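Long-range contacts in periplasmic cell division protein (SufI) (Aquifex aeolicus, PDB 6SYY), which is a multicopper oxidase that binds copper ions and probably couples oxidation of its substrates to the reduction of dioxygen: residues L283-P287 against P379-V385; E244-Y248 against Y374-I378; H131-A135 against P421-P427; M495-E501 against Y523-A527. One frame throughout, in Å; residues are numbered along the deposited sequence.

Contact 1 (L283-P287 against P379-V385)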
loop_
_atom_site.group_PDB
_atom_site.type_symbol
_atom_site.label_atom_id
_atom_site.label_comp_id
_atom_site.label_asym_id
_atom_site.label_seq_id
_atom_site.Cartn_x
_atom_site.Cartn_y
_atom_site.Cartn_z
ATOM N N LEU A 283 0.214 5.934 -12.683
ATOM C CA LEU A 283 1.395 6.577 -13.243
ATOM C C LEU A 283 1.341 8.085 -13.048
ATOM O O LEU A 283 0.272 8.696 -13.114
ATOM C CB LEU A 283 1.515 6.256 -14.734
ATOM C CG LEU A 283 1.796 4.799 -15.115
ATOM C CD1 LEU A 283 1.396 4.529 -16.560
ATOM C CD2 LEU A 283 3.263 4.446 -14.889
ATOM N N LEU A 284 2.509 8.683 -12.807
ATOM C CA LEU A 284 2.641 10.129 -12.883
ATOM C C LEU A 284 2.580 10.581 -14.342
ATOM O O LEU A 284 2.532 9.772 -15.272
ATOM C CB LEU A 284 3.954 10.589 -12.249
ATOM C CG LEU A 284 4.169 10.217 -10.785
ATOM C CD1 LEU A 284 5.501 10.744 -10.301
ATOM C CD2 LEU A 284 3.046 10.760 -9.933
ATOM N N ASP A 285 2.587 11.897 -14.543
ATOM C CA ASP A 285 2.561 12.416 -15.905
ATOM C C ASP A 285 3.890 12.164 -16.614
ATOM O O ASP A 285 3.910 11.745 -17.778
ATOM C CB ASP A 285 2.213 13.907 -15.893
ATOM C CG ASP A 285 3.173 14.730 -15.044
ATOM O OD1 ASP A 285 3.634 14.223 -13.999
ATOM O OD2 ASP A 285 3.469 15.883 -15.422
ATOM N N THR A 286 5.002 12.403 -15.931
ATOM C CA THR A 286 6.342 12.211 -16.464
ATOM C C THR A 286 7.195 11.568 -15.384
ATOM O O THR A 286 6.858 11.638 -14.198
ATOM C CB THR A 286 6.993 13.534 -16.890
ATOM O OG1 THR A 286 7.233 14.334 -15.724
ATOM C CG2 THR A 286 6.111 14.300 -17.867
ATOM N N PRO A 287 8.305 10.931 -15.760
ATOM C CA PRO A 287 9.225 10.413 -14.739
ATOM C C PRO A 287 9.833 11.544 -13.921
ATOM O O PRO A 287 10.106 12.631 -14.434
ATOM C CB PRO A 287 10.289 9.674 -15.561
ATOM C CG PRO A 287 9.614 9.351 -16.849
ATOM C CD PRO A 287 8.684 10.495 -17.115
ATOM N N PRO A 379 10.756 7.019 -21.178
ATOM C CA PRO A 379 9.933 7.907 -22.004
ATOM C C PRO A 379 9.758 9.270 -21.357
ATOM O O PRO A 379 9.868 9.437 -20.142
ATOM C CB PRO A 379 8.591 7.167 -22.103
ATOM C CG PRO A 379 8.879 5.761 -21.656
ATOM C CD PRO A 379 9.977 5.892 -20.646
ATOM N N GLN A 380 9.485 10.262 -22.206
ATOM C CA GLN A 380 9.256 11.611 -21.706
ATOM C C GLN A 380 7.939 11.702 -20.942
ATOM O O GLN A 380 7.862 12.376 -19.908
ATOM C CB GLN A 380 9.279 12.608 -22.864
ATOM C CG GLN A 380 10.593 12.659 -23.627
ATOM C CD GLN A 380 11.669 13.439 -22.894
ATOM O OE1 GLN A 380 11.433 13.981 -21.814
ATOM N NE2 GLN A 380 12.858 13.505 -23.485
ATOM N N ARG A 381 6.898 11.027 -21.426
ATOM C CA ARG A 381 5.573 11.092 -20.825
ATOM C C ARG A 381 5.082 9.695 -20.466
ATOM O O ARG A 381 5.345 8.727 -21.187
ATOM C CB ARG A 381 4.579 11.790 -21.763
ATOM C CG ARG A 381 4.519 13.306 -21.556
ATOM C CD ARG A 381 4.044 14.051 -22.797
ATOM N NE ARG A 381 5.019 13.985 -23.883
ATOM C CZ ARG A 381 4.909 14.644 -25.032
ATOM N NH1 ARG A 381 3.863 15.432 -25.251
ATOM N NH2 ARG A 381 5.846 14.520 -25.962
ATOM N N LEU A 382 4.376 9.599 -19.343
ATOM C CA LEU A 382 3.861 8.340 -18.817
ATOM C C LEU A 382 2.349 8.220 -18.899
ATOM O O LEU A 382 1.839 7.138 -19.202
ATOM C CB LEU A 382 4.287 8.165 -17.355
ATOM C CG LEU A 382 5.784 8.087 -17.069
ATOM C CD1 LEU A 382 6.058 8.300 -15.590
ATOM C CD2 LEU A 382 6.327 6.745 -17.530
ATOM N N SER A 383 1.621 9.298 -18.631
ATOM C CA SER A 383 0.162 9.262 -18.580
ATOM C C SER A 383 -0.343 10.690 -18.429
ATOM O O SER A 383 0.437 11.644 -18.345
ATOM C CB SER A 383 -0.339 8.395 -17.428
ATOM O OG SER A 383 -0.049 9.021 -16.190
ATOM N N GLU A 384 -1.663 10.825 -18.384
ATOM C CA GLU A 384 -2.311 12.098 -18.113
ATOM C C GLU A 384 -2.843 12.076 -16.688
ATOM O O GLU A 384 -3.668 11.225 -16.342
ATOM C CB GLU A 384 -3.440 12.366 -19.107
ATOM C CG GLU A 384 -2.967 12.501 -20.543
ATOM C CD GLU A 384 -1.984 13.643 -20.726
ATOM O OE1 GLU A 384 -2.133 14.671 -20.031
ATOM O OE2 GLU A 384 -1.058 13.511 -21.559
ATOM N N VAL A 385 -2.349 12.988 -15.864
ATOM C CA VAL A 385 -2.882 13.218 -14.529
ATOM C C VAL A 385 -3.580 14.570 -14.580
ATOM O O VAL A 385 -2.928 15.620 -14.594
ATOM C CB VAL A 385 -1.791 13.188 -13.455
ATOM C CG1 VAL A 385 -2.410 13.360 -12.078
ATOM C CG2 VAL A 385 -1.004 11.894 -13.540
#
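Asp285 O is gripped by two successive amides of the facing loop. Leu382 N gives it a short, nearly straight bond (2.7 Å from Leu382 N to Asp285 O, 173° at the hydrogen), while Ser383 N adds only a weak one. In return Asp285 CA lies 3.3 Å from Ser383 O, a CA-H...O contact. Ser383 then holds the preceding carbonyl: with its hydroxyl set between the backbone N and the carbonyl carbon (chi1 69°), Ser383 OG donates to Leu284 O over 2.8 Å, from well above the carbonyl plane. Arg152 also bonds Leu283 O, and weakly Ser383 OG. By contrast, Asp285 N is buried here without a partner.

The apolar half centres on Leu382. Leu382 CB approaches Leu284 O, and Leu382 CD1 sits 3.5 Å from Pro287 N and 3.7 Å from Pro287 CD, crossing the ring aslant. Beyond it, Pro287 CG lies 3.3 Å from Pro379 O.

The arrangement ties a corner in strand 282-290 of the cupredoxin-like fold to the long connection between strands 361-370 and 394-402. Strand 270-279 receives Leu284, Pro287 and Leu382, and helix 183-192 meets Leu283, Leu382 and Ser383.

Contact 2 (E244-Y248 against Y374-I378)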
loop_
_atom_site.group_PDB
_atom_site.type_symbol
_atom_site.label_atom_id
_atom_site.label_comp_id
_atom_site.label_asym_id
_atom_site.label_seq_id
_atom_site.Cartn_x
_atom_site.Cartn_y
_atom_site.Cartn_z
ATOM N N GLU A 244 20.848 -7.365 -14.676
ATOM C CA GLU A 244 21.651 -7.047 -15.844
ATOM C C GLU A 244 21.697 -5.532 -16.028
ATOM O O GLU A 244 20.954 -4.782 -15.389
ATOM C CB GLU A 244 21.079 -7.735 -17.086
ATOM C CG GLU A 244 20.574 -9.140 -16.809
ATOM C CD GLU A 244 19.972 -9.797 -18.033
ATOM O OE1 GLU A 244 20.214 -9.301 -19.154
ATOM O OE2 GLU A 244 19.252 -10.806 -17.875
ATOM N N ARG A 245 22.591 -5.079 -16.908
ATOM C CA ARG A 245 22.673 -3.652 -17.226
ATOM C C ARG A 245 21.455 -3.295 -18.076
ATOM O O ARG A 245 21.491 -3.256 -19.308
ATOM C CB ARG A 245 23.991 -3.317 -17.918
ATOM C CG ARG A 245 25.196 -3.386 -16.982
ATOM C CD ARG A 245 26.475 -2.873 -17.630
ATOM N NE ARG A 245 26.434 -1.435 -17.882
ATOM C CZ ARG A 245 26.346 -0.886 -19.091
ATOM N NH1 ARG A 245 26.294 -1.655 -20.169
ATOM N NH2 ARG A 245 26.318 0.433 -19.222
ATOM N N LYS A 246 20.341 -3.059 -17.388
ATOM C CA LYS A 246 19.057 -2.805 -18.026
ATOM C C LYS A 246 18.274 -1.842 -17.146
ATOM O O LYS A 246 18.667 -1.540 -16.015
ATOM C CB LYS A 246 18.256 -4.106 -18.246
ATOM C CG LYS A 246 18.849 -5.066 -19.268
ATOM C CD LYS A 246 17.841 -6.113 -19.734
ATOM C CE LYS A 246 17.651 -7.212 -18.709
ATOM N NZ LYS A 246 16.746 -8.285 -19.213
ATOM N N ILE A 247 17.156 -1.356 -17.673
ATOM C CA ILE A 247 16.185 -0.650 -16.848
ATOM C C ILE A 247 15.283 -1.674 -16.178
ATOM O O ILE A 247 14.723 -2.555 -16.842
ATOM C CB ILE A 247 15.364 0.342 -17.685
ATOM C CG1 ILE A 247 16.254 1.488 -18.181
ATOM C CG2 ILE A 247 14.167 0.851 -16.871
ATOM C CD1 ILE A 247 15.596 2.373 -19.225
ATOM N N TYR A 248 15.157 -1.574 -14.858
ATOM C CA TYR A 248 14.236 -2.395 -14.085
ATOM C C TYR A 248 13.143 -1.518 -13.497
ATOM O O TYR A 248 13.402 -0.394 -13.055
ATOM C CB TYR A 248 14.951 -3.137 -12.954
ATOM C CG TYR A 248 15.726 -4.351 -13.400
ATOM C CD1 TYR A 248 16.901 -4.216 -14.127
ATOM C CD2 TYR A 248 15.290 -5.633 -13.086
ATOM C CE1 TYR A 248 17.618 -5.324 -14.541
ATOM C CE2 TYR A 248 15.999 -6.749 -13.495
ATOM C CZ TYR A 248 17.164 -6.587 -14.222
ATOM O OH TYR A 248 17.883 -7.686 -14.635
ATOM N N TYR A 374 20.612 -3.875 -23.933
ATOM C CA TYR A 374 19.410 -3.079 -23.708
ATOM C C TYR A 374 19.632 -1.626 -24.117
ATOM O O TYR A 374 20.526 -0.955 -23.593
ATOM C CB TYR A 374 19.033 -3.174 -22.233
ATOM C CG TYR A 374 17.685 -2.607 -21.863
ATOM C CD1 TYR A 374 17.562 -1.303 -21.403
ATOM C CD2 TYR A 374 16.539 -3.391 -21.938
ATOM C CE1 TYR A 374 16.332 -0.788 -21.045
ATOM C CE2 TYR A 374 15.306 -2.884 -21.583
ATOM C CZ TYR A 374 15.209 -1.583 -21.137
ATOM O OH TYR A 374 13.982 -1.075 -20.786
ATOM N N ASP A 375 18.807 -1.136 -25.046
ATOM C CA ASP A 375 18.965 0.207 -25.595
ATOM C C ASP A 375 17.727 1.080 -25.419
ATOM O O ASP A 375 17.645 2.145 -26.042
ATOM C CB ASP A 375 19.332 0.137 -27.079
ATOM C CG ASP A 375 20.694 -0.480 -27.310
ATOM O OD1 ASP A 375 21.545 -0.389 -26.400
ATOM O OD2 ASP A 375 20.914 -1.053 -28.399
ATOM N N LYS A 376 16.769 0.672 -24.594
ATOM C CA LYS A 376 15.544 1.444 -24.449
ATOM C C LYS A 376 15.815 2.744 -23.694
ATOM O O LYS A 376 16.807 2.886 -22.974
ATOM C CB LYS A 376 14.475 0.626 -23.722
ATOM C CG LYS A 376 14.237 -0.764 -24.309
ATOM C CD LYS A 376 13.701 -0.695 -25.732
ATOM C CE LYS A 376 13.342 -2.080 -26.259
ATOM N NZ LYS A 376 12.762 -2.031 -27.631
ATOM N N SER A 377 14.912 3.702 -23.874
ATOM C CA SER A 377 14.997 5.003 -23.227
ATOM C C SER A 377 13.812 5.190 -22.292
ATOM O O SER A 377 12.699 4.742 -22.588
ATOM C CB SER A 377 15.008 6.133 -24.254
ATOM O OG SER A 377 16.013 5.924 -25.222
ATOM N N ILE A 378 14.048 5.853 -21.170
ATOM C CA ILE A 378 12.922 6.226 -20.309
ATOM C C ILE A 378 12.060 7.246 -21.044
ATOM O O ILE A 378 12.589 8.266 -21.524
ATOM C CB ILE A 378 13.427 6.780 -18.983
ATOM C CG1 ILE A 378 14.182 5.696 -18.222
ATOM C CG2 ILE A 378 12.270 7.307 -18.154
ATOM C CD1 ILE A 378 14.460 6.057 -16.793
#
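Residues 245-247 and 374-378 run only 33° apart end to end, with Lys246 and Tyr374 nearest at 5.7 Å from CA to CA. In the cupredoxin-like fold this is a loop laid along the start of strand 247-254, which pairs with strands 200-208 and 300-306: an inverse gamma turn centred on Arg245 leads into it, and the loop following strand 361-370 covers it.

One aromatic ring carries the contact. Tyr374, whose CG stands opposite the backbone N (chi1 -170°), slips between two lysine side chains. Lys246 CB makes a CH-pi contact over one face, 4.2 Å from the Tyr374 ring centroid and 21° off the normal. Lys376 CG lies over the opposite face, and both carbons are offset toward the rim. Lys246 crosses the ring at about a right angle, its CG 3.5 Å from Tyr374 CB, before its chain bends away. Ile247 meets the edge of the ring, with CD1 close to its plane and CG1 3.7 Å from Tyr374 CE1. The hydroxyl continues past Ile247 CB and donates to Leu192 O in helix 183-192, while Arg308 bonds Tyr374 O and Lys376 O. Replacing Tyr374 by an alanine would probably open a gap between the two lysine chains and leave Leu192 O without its hydroxyl mate.

At the far end, Ile247 CD1 rests 3.7 Å from Ile378 CG1.

Contact 3 (H131-A135 against P421-P427); sequences HPYYA and PQDINNP
Tyr133 reaches from a 3-10 turn, residues 132-134, into a cradle of Pro421, Ile424 and Pro427, the isoleucine lying in a type I beta turn from Asp423 to Asn426. In the three-domain architecture of multicopper oxidases, this joins a loop of the first cupredoxin-like domain to one of the third.

From CB, which points toward loop 421-427, the ring passes Ile424 first, with Tyr133 CD2 3.9 Å from Ile424 CB. Farther out Tyr133 CE1 meets Pro421 CD at 3.6 Å, and Tyr133 CE2 meets Pro427 CB at 3.7 Å. Tyr133 CZ lies 3.6 Å from Pro421 CG. Pro421 CG covers one face as a CH-pi contact, 3.8 Å from the Tyr133 ring centroid; His131 CE1 sits over the centre of the opposite face, so the ring is sandwiched. At the tip, OH is hydrogen-bonded to Tyr418 O and Asn522 ND2. Asn522 also binds His131 NE2, and Tyr133 N donates to His131 ND1 (174° at the hydrogen), fixing the imidazole beneath the ring.

Tyr134 extends the grip to the side. Ile424 holds CG1 between its backbone N and carbonyl carbon (chi1 76°), which carries CD1 obliquely onto that second ring, 3.6 Å from Ile424 CD1 to Tyr134 CZ.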
loop_
_atom_site.group_PDB
_atom_site.type_symbol
_atom_site.label_atom_id
_atom_site.label_comp_id
_atom_site.label_asym_id
_atom_site.label_seq_id
_atom_site.Cartn_x
_atom_site.Cartn_y
_atom_site.Cartn_z
ATOM N N HIS A 131 -15.346 -3.386 3.912
ATOM C CA HIS A 131 -15.550 -2.588 5.109
ATOM C C HIS A 131 -15.685 -3.500 6.329
ATOM O O HIS A 131 -16.208 -4.612 6.222
ATOM C CB HIS A 131 -16.800 -1.725 4.953
ATOM C CG HIS A 131 -16.956 -0.677 6.011
ATOM N ND1 HIS A 131 -17.425 -0.960 7.276
ATOM C CD2 HIS A 131 -16.714 0.655 5.990
ATOM C CE1 HIS A 131 -17.456 0.150 7.992
ATOM N NE2 HIS A 131 -17.036 1.145 7.233
ATOM N N PRO A 132 -15.213 -3.054 7.499
ATOM C CA PRO A 132 -15.285 -3.918 8.691
ATOM C C PRO A 132 -16.692 -4.366 9.053
ATOM O O PRO A 132 -16.842 -5.436 9.658
ATOM C CB PRO A 132 -14.677 -3.038 9.793
ATOM C CG PRO A 132 -13.818 -2.078 9.085
ATOM C CD PRO A 132 -14.456 -1.816 7.760
ATOM N N TYR A 133 -17.727 -3.588 8.708
ATOM C CA TYR A 133 -19.097 -4.000 9.008
ATOM C C TYR A 133 -19.435 -5.343 8.374
ATOM O O TYR A 133 -20.273 -6.081 8.899
ATOM C CB TYR A 133 -20.103 -2.951 8.522
ATOM C CG TYR A 133 -20.047 -1.620 9.238
ATOM C CD1 TYR A 133 -19.432 -1.497 10.477
ATOM C CD2 TYR A 133 -20.617 -0.488 8.674
ATOM C CE1 TYR A 133 -19.378 -0.281 11.130
ATOM C CE2 TYR A 133 -20.571 0.733 9.320
ATOM C CZ TYR A 133 -19.951 0.830 10.548
ATOM O OH TYR A 133 -19.898 2.045 11.196
ATOM N N TYR A 134 -18.797 -5.672 7.250
ATOM C CA TYR A 134 -19.109 -6.862 6.474
ATOM C C TYR A 134 -18.199 -8.038 6.791
ATOM O O TYR A 134 -18.292 -9.072 6.123
ATOM C CB TYR A 134 -19.040 -6.541 4.981
ATOM C CG TYR A 134 -20.183 -5.676 4.537
ATOM C CD1 TYR A 134 -21.463 -6.203 4.418
ATOM C CD2 TYR A 134 -19.996 -4.333 4.255
ATOM C CE1 TYR A 134 -22.526 -5.421 4.022
ATOM C CE2 TYR A 134 -21.057 -3.535 3.856
ATOM C CZ TYR A 134 -22.321 -4.087 3.742
ATOM O OH TYR A 134 -23.387 -3.309 3.350
ATOM N N ALA A 135 -17.318 -7.902 7.779
ATOM C CA ALA A 135 -16.433 -8.998 8.143
ATOM C C ALA A 135 -17.246 -10.240 8.482
ATOM O O ALA A 135 -18.320 -10.157 9.084
ATOM C CB ALA A 135 -15.552 -8.597 9.326
ATOM N N PRO A 421 -23.142 0.128 14.400
ATOM C CA PRO A 421 -24.295 0.919 13.959
ATOM C C PRO A 421 -25.596 0.147 14.102
ATOM O O PRO A 421 -25.643 -1.074 13.932
ATOM C CB PRO A 421 -23.983 1.208 12.486
ATOM C CG PRO A 421 -23.097 0.084 12.070
ATOM C CD PRO A 421 -22.270 -0.255 13.275
ATOM N N GLN A 422 -26.660 0.881 14.436
ATOM C CA GLN A 422 -27.996 0.295 14.432
ATOM C C GLN A 422 -28.389 -0.163 13.034
ATOM O O GLN A 422 -29.094 -1.167 12.884
ATOM C CB GLN A 422 -29.010 1.306 14.973
ATOM C CG GLN A 422 -28.655 1.864 16.354
ATOM C CD GLN A 422 -29.169 3.280 16.580
ATOM O OE1 GLN A 422 -29.393 4.032 15.631
ATOM N NE2 GLN A 422 -29.350 3.651 17.845
ATOM N N ASP A 423 -27.926 0.548 12.008
ATOM C CA ASP A 423 -28.169 0.206 10.607
ATOM C C ASP A 423 -26.858 0.415 9.859
ATOM O O ASP A 423 -26.425 1.559 9.681
ATOM C CB ASP A 423 -29.288 1.074 10.025
ATOM C CG ASP A 423 -29.545 0.805 8.550
ATOM O OD1 ASP A 423 -28.999 -0.175 7.998
ATOM O OD2 ASP A 423 -30.306 1.587 7.942
ATOM N N ILE A 424 -26.221 -0.675 9.421
ATOM C CA ILE A 424 -24.919 -0.530 8.773
ATOM C C ILE A 424 -25.037 0.195 7.438
ATOM O O ILE A 424 -24.029 0.680 6.911
ATOM C CB ILE A 424 -24.213 -1.888 8.582
ATOM C CG1 ILE A 424 -24.833 -2.677 7.431
ATOM C CG2 ILE A 424 -24.245 -2.699 9.866
ATOM C CD1 ILE A 424 -23.966 -3.826 6.965
ATOM N N ASN A 425 -26.246 0.296 6.882
ATOM C CA ASN A 425 -26.452 1.074 5.668
ATOM C C ASN A 425 -26.542 2.571 5.938
ATOM O O ASN A 425 -26.379 3.365 5.004
ATOM C CB ASN A 425 -27.717 0.609 4.950
ATOM C CG ASN A 425 -27.583 -0.786 4.389
ATOM O OD1 ASN A 425 -26.558 -1.138 3.802
ATOM N ND2 ASN A 425 -28.619 -1.595 4.567
ATOM N N ASN A 426 -26.800 2.973 7.181
ATOM C CA ASN A 426 -26.847 4.387 7.560
ATOM C C ASN A 426 -26.136 4.570 8.895
ATOM O O ASN A 426 -26.757 4.895 9.914
ATOM C CB ASN A 426 -28.292 4.884 7.617
ATOM C CG ASN A 426 -28.984 4.805 6.271
ATOM O OD1 ASN A 426 -28.832 5.691 5.427
ATOM N ND2 ASN A 426 -29.742 3.737 6.058
ATOM N N PRO A 427 -24.813 4.376 8.921
ATOM C CA PRO A 427 -24.080 4.487 10.184
ATOM C C PRO A 427 -23.691 5.921 10.489
ATOM O O PRO A 427 -23.971 6.831 9.702
ATOM C CB PRO A 427 -22.843 3.627 9.928
ATOM C CG PRO A 427 -22.549 3.916 8.475
ATOM C CD PRO A 427 -23.899 4.094 7.795
#

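Contact 4 (M495-E501 against Y523-A527)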
loop_
_atom_site.group_PDB
_atom_site.type_symbol
_atom_site.label_atom_id
_atom_site.label_comp_id
_atom_site.label_asym_id
_atom_site.label_seq_id
_atom_site.Cartn_x
_atom_site.Cartn_y
_atom_site.Cartn_z
ATOM N N MET A 495 -14.974 13.656 -5.360
ATOM C CA MET A 495 -15.792 12.553 -4.860
ATOM C C MET A 495 -16.953 12.264 -5.816
ATOM O O MET A 495 -18.132 12.408 -5.490
ATOM C CB MET A 495 -16.278 12.860 -3.449
ATOM C CG MET A 495 -15.144 12.983 -2.437
ATOM S SD MET A 495 -15.701 13.079 -0.722
ATOM C CE MET A 495 -14.131 12.995 0.136
ATOM N N SER A 496 -16.583 11.839 -7.021
ATOM C CA SER A 496 -17.529 11.463 -8.062
ATOM C C SER A 496 -17.505 9.947 -8.235
ATOM O O SER A 496 -16.436 9.360 -8.438
ATOM C CB SER A 496 -17.186 12.171 -9.376
ATOM O OG SER A 496 -18.221 12.027 -10.331
ATOM N N HIS A 497 -18.673 9.315 -8.140
ATOM C CA HIS A 497 -18.776 7.865 -8.244
ATOM C C HIS A 497 -19.947 7.488 -9.140
ATOM O O HIS A 497 -20.958 8.201 -9.186
ATOM C CB HIS A 497 -18.943 7.203 -6.866
ATOM C CG HIS A 497 -20.253 7.497 -6.200
ATOM N ND1 HIS A 497 -21.418 6.832 -6.519
ATOM C CD2 HIS A 497 -20.580 8.380 -5.227
ATOM C CE1 HIS A 497 -22.405 7.295 -5.774
ATOM N NE2 HIS A 497 -21.924 8.235 -4.981
ATOM N N PRO A 498 -19.842 6.365 -9.858
ATOM C CA PRO A 498 -20.878 6.007 -10.836
ATOM C C PRO A 498 -21.960 5.077 -10.308
ATOM O O PRO A 498 -22.609 4.381 -11.097
ATOM C CB PRO A 498 -20.067 5.316 -11.934
ATOM C CG PRO A 498 -18.987 4.616 -11.165
ATOM C CD PRO A 498 -18.639 5.524 -10.003
ATOM N N TYR A 499 -22.170 5.046 -8.998
ATOM C CA TYR A 499 -23.085 4.097 -8.382
ATOM C C TYR A 499 -24.420 4.766 -8.081
ATOM O O TYR A 499 -24.498 5.988 -7.926
ATOM C CB TYR A 499 -22.464 3.521 -7.107
ATOM C CG TYR A 499 -21.031 3.074 -7.313
ATOM C CD1 TYR A 499 -20.690 2.230 -8.365
ATOM C CD2 TYR A 499 -20.016 3.519 -6.475
ATOM C CE1 TYR A 499 -19.378 1.831 -8.569
ATOM C CE2 TYR A 499 -18.700 3.122 -6.670
ATOM C CZ TYR A 499 -18.388 2.282 -7.718
ATOM O OH TYR A 499 -17.083 1.888 -7.913
ATOM N N ASN A 500 -25.477 3.953 -8.009
ATOM C CA ASN A 500 -26.832 4.451 -7.793
ATOM C C ASN A 500 -27.253 4.431 -6.324
ATOM O O ASN A 500 -28.447 4.563 -6.034
ATOM C CB ASN A 500 -27.840 3.659 -8.642
ATOM C CG ASN A 500 -27.868 2.165 -8.318
ATOM O OD1 ASN A 500 -27.336 1.712 -7.303
ATOM N ND2 ASN A 500 -28.511 1.394 -9.190
ATOM N N GLU A 501 -26.305 4.270 -5.402
ATOM C CA GLU A 501 -26.579 4.277 -3.972
ATOM C C GLU A 501 -25.514 5.099 -3.264
ATOM O O GLU A 501 -24.393 5.254 -3.754
ATOM C CB GLU A 501 -26.596 2.862 -3.376
ATOM C CG GLU A 501 -27.856 2.068 -3.630
ATOM C CD GLU A 501 -27.895 0.796 -2.808
ATOM O OE1 GLU A 501 -26.811 0.303 -2.423
ATOM O OE2 GLU A 501 -29.006 0.294 -2.536
ATOM N N TYR A 523 -16.945 8.208 6.395
ATOM C CA TYR A 523 -17.561 9.363 5.766
ATOM C C TYR A 523 -18.504 8.849 4.687
ATOM O O TYR A 523 -18.451 7.680 4.297
ATOM C CB TYR A 523 -16.527 10.360 5.201
ATOM C CG TYR A 523 -15.823 9.920 3.940
ATOM C CD1 TYR A 523 -16.245 10.370 2.695
ATOM C CD2 TYR A 523 -14.727 9.069 3.991
ATOM C CE1 TYR A 523 -15.602 9.975 1.533
ATOM C CE2 TYR A 523 -14.073 8.670 2.834
ATOM C CZ TYR A 523 -14.517 9.127 1.607
ATOM O OH TYR A 523 -13.879 8.745 0.447
ATOM N N ARG A 524 -19.394 9.724 4.232
ATOM C CA ARG A 524 -20.484 9.327 3.352
ATOM C C ARG A 524 -20.469 10.172 2.089
ATOM O O ARG A 524 -20.237 11.382 2.147
ATOM C CB ARG A 524 -21.833 9.467 4.062
ATOM C CG ARG A 524 -23.028 8.972 3.272
ATOM C CD ARG A 524 -24.318 9.276 4.032
ATOM N NE ARG A 524 -25.508 9.137 3.198
ATOM C CZ ARG A 524 -26.472 8.249 3.411
ATOM N NH1 ARG A 524 -26.394 7.419 4.443
ATOM N NH2 ARG A 524 -27.518 8.198 2.597
ATOM N N VAL A 525 -20.709 9.528 0.950
ATOM C CA VAL A 525 -20.939 10.217 -0.316
ATOM C C VAL A 525 -22.274 9.732 -0.862
ATOM O O VAL A 525 -22.458 8.527 -1.069
ATOM C CB VAL A 525 -19.821 9.968 -1.341
ATOM C CG1 VAL A 525 -20.050 10.833 -2.577
ATOM C CG2 VAL A 525 -18.455 10.234 -0.726
ATOM N N ASN A 526 -23.196 10.661 -1.105
ATOM C CA ASN A 526 -24.538 10.287 -1.522
ATOM C C ASN A 526 -24.541 9.834 -2.981
ATOM O O ASN A 526 -23.530 9.904 -3.689
ATOM C CB ASN A 526 -25.503 11.449 -1.303
ATOM C CG ASN A 526 -25.661 11.795 0.166
ATOM O OD1 ASN A 526 -25.808 10.909 1.010
ATOM N ND2 ASN A 526 -25.607 13.083 0.482
ATOM N N ALA A 527 -25.700 9.352 -3.421
ATOM C CA ALA A 527 -25.849 8.751 -4.745
ATOM C C ALA A 527 -25.622 9.757 -5.872
ATOM O O ALA A 527 -26.010 10.922 -5.766
ATOM C CB ALA A 527 -27.230 8.112 -4.876
#
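His497 NE2 donates to Asn526 O, the one hydrogen bond joining the two segments, at 2.7 Å and 159°. The carbonyl oxygen lies close to the imidazole plane, whereas the donor stands above the carbonyl plane. The other ring nitrogen is also engaged: Tyr499 N donates to His497 ND1 over 3.1 Å, again near the ring plane, so the imidazole's rotation is fixed from both ends. That pattern is consistent with a proton on NE2. Within the second segment, Arg524 NE meets Asn526 OD1 at 2.8 Å in an almost linear bond. A leucine in place of His497 would probably leave Asn526 O and Tyr499 N without their partners and let the chain end move away from the loop.

Apolar contacts flank this bond. Val525 CG1 touches the imidazole edge, 3.6 Å from His497 CD2, and Val525 CG2 approaches Met495 SD. Past the histidine, the C-terminal Ala527 lays its CB 3.8 Å from Glu501 C.

A Met-aromatic contact forms the third group. Met495, extended beyond CG, comes obliquely to Tyr523, with CE 3.6 Å from Tyr523 CE1 and SD 5.0 Å from the ring centroid.

Loop 495-501 passes from strand 488-495 in one sheet to strand 503-509 in the other, where strand 520-525 lies between 503-509 and 432-433; Tyr523 OH there bonds the backbone O of the copper ligand His456.

Overall arrangement
The four contacts fall into two pairs. Contacts 1 and 2 use successive parts of one connection, residues 374-385, and meet where Pro287 CG lies 3.6 Å from Ile378 CG2; their centres are 18 Å apart, and both lie away from the copper sites. Contacts 3 and 4, with centres 16 Å apart, are probably joined by a hydrogen bond from Arg524 NH1 to Asn426 OD1 (3.1 Å). This second pair lies nearer the copper sites: the Tyr523 side chain is about 6 Å from that of His456 and about 10 Å from a copper ion, and the Tyr133 side chain about 12 Å from a copper ion. Contacts 2 and 3 lie on opposite sides of the chain's centre, their own centres 49 Å apart.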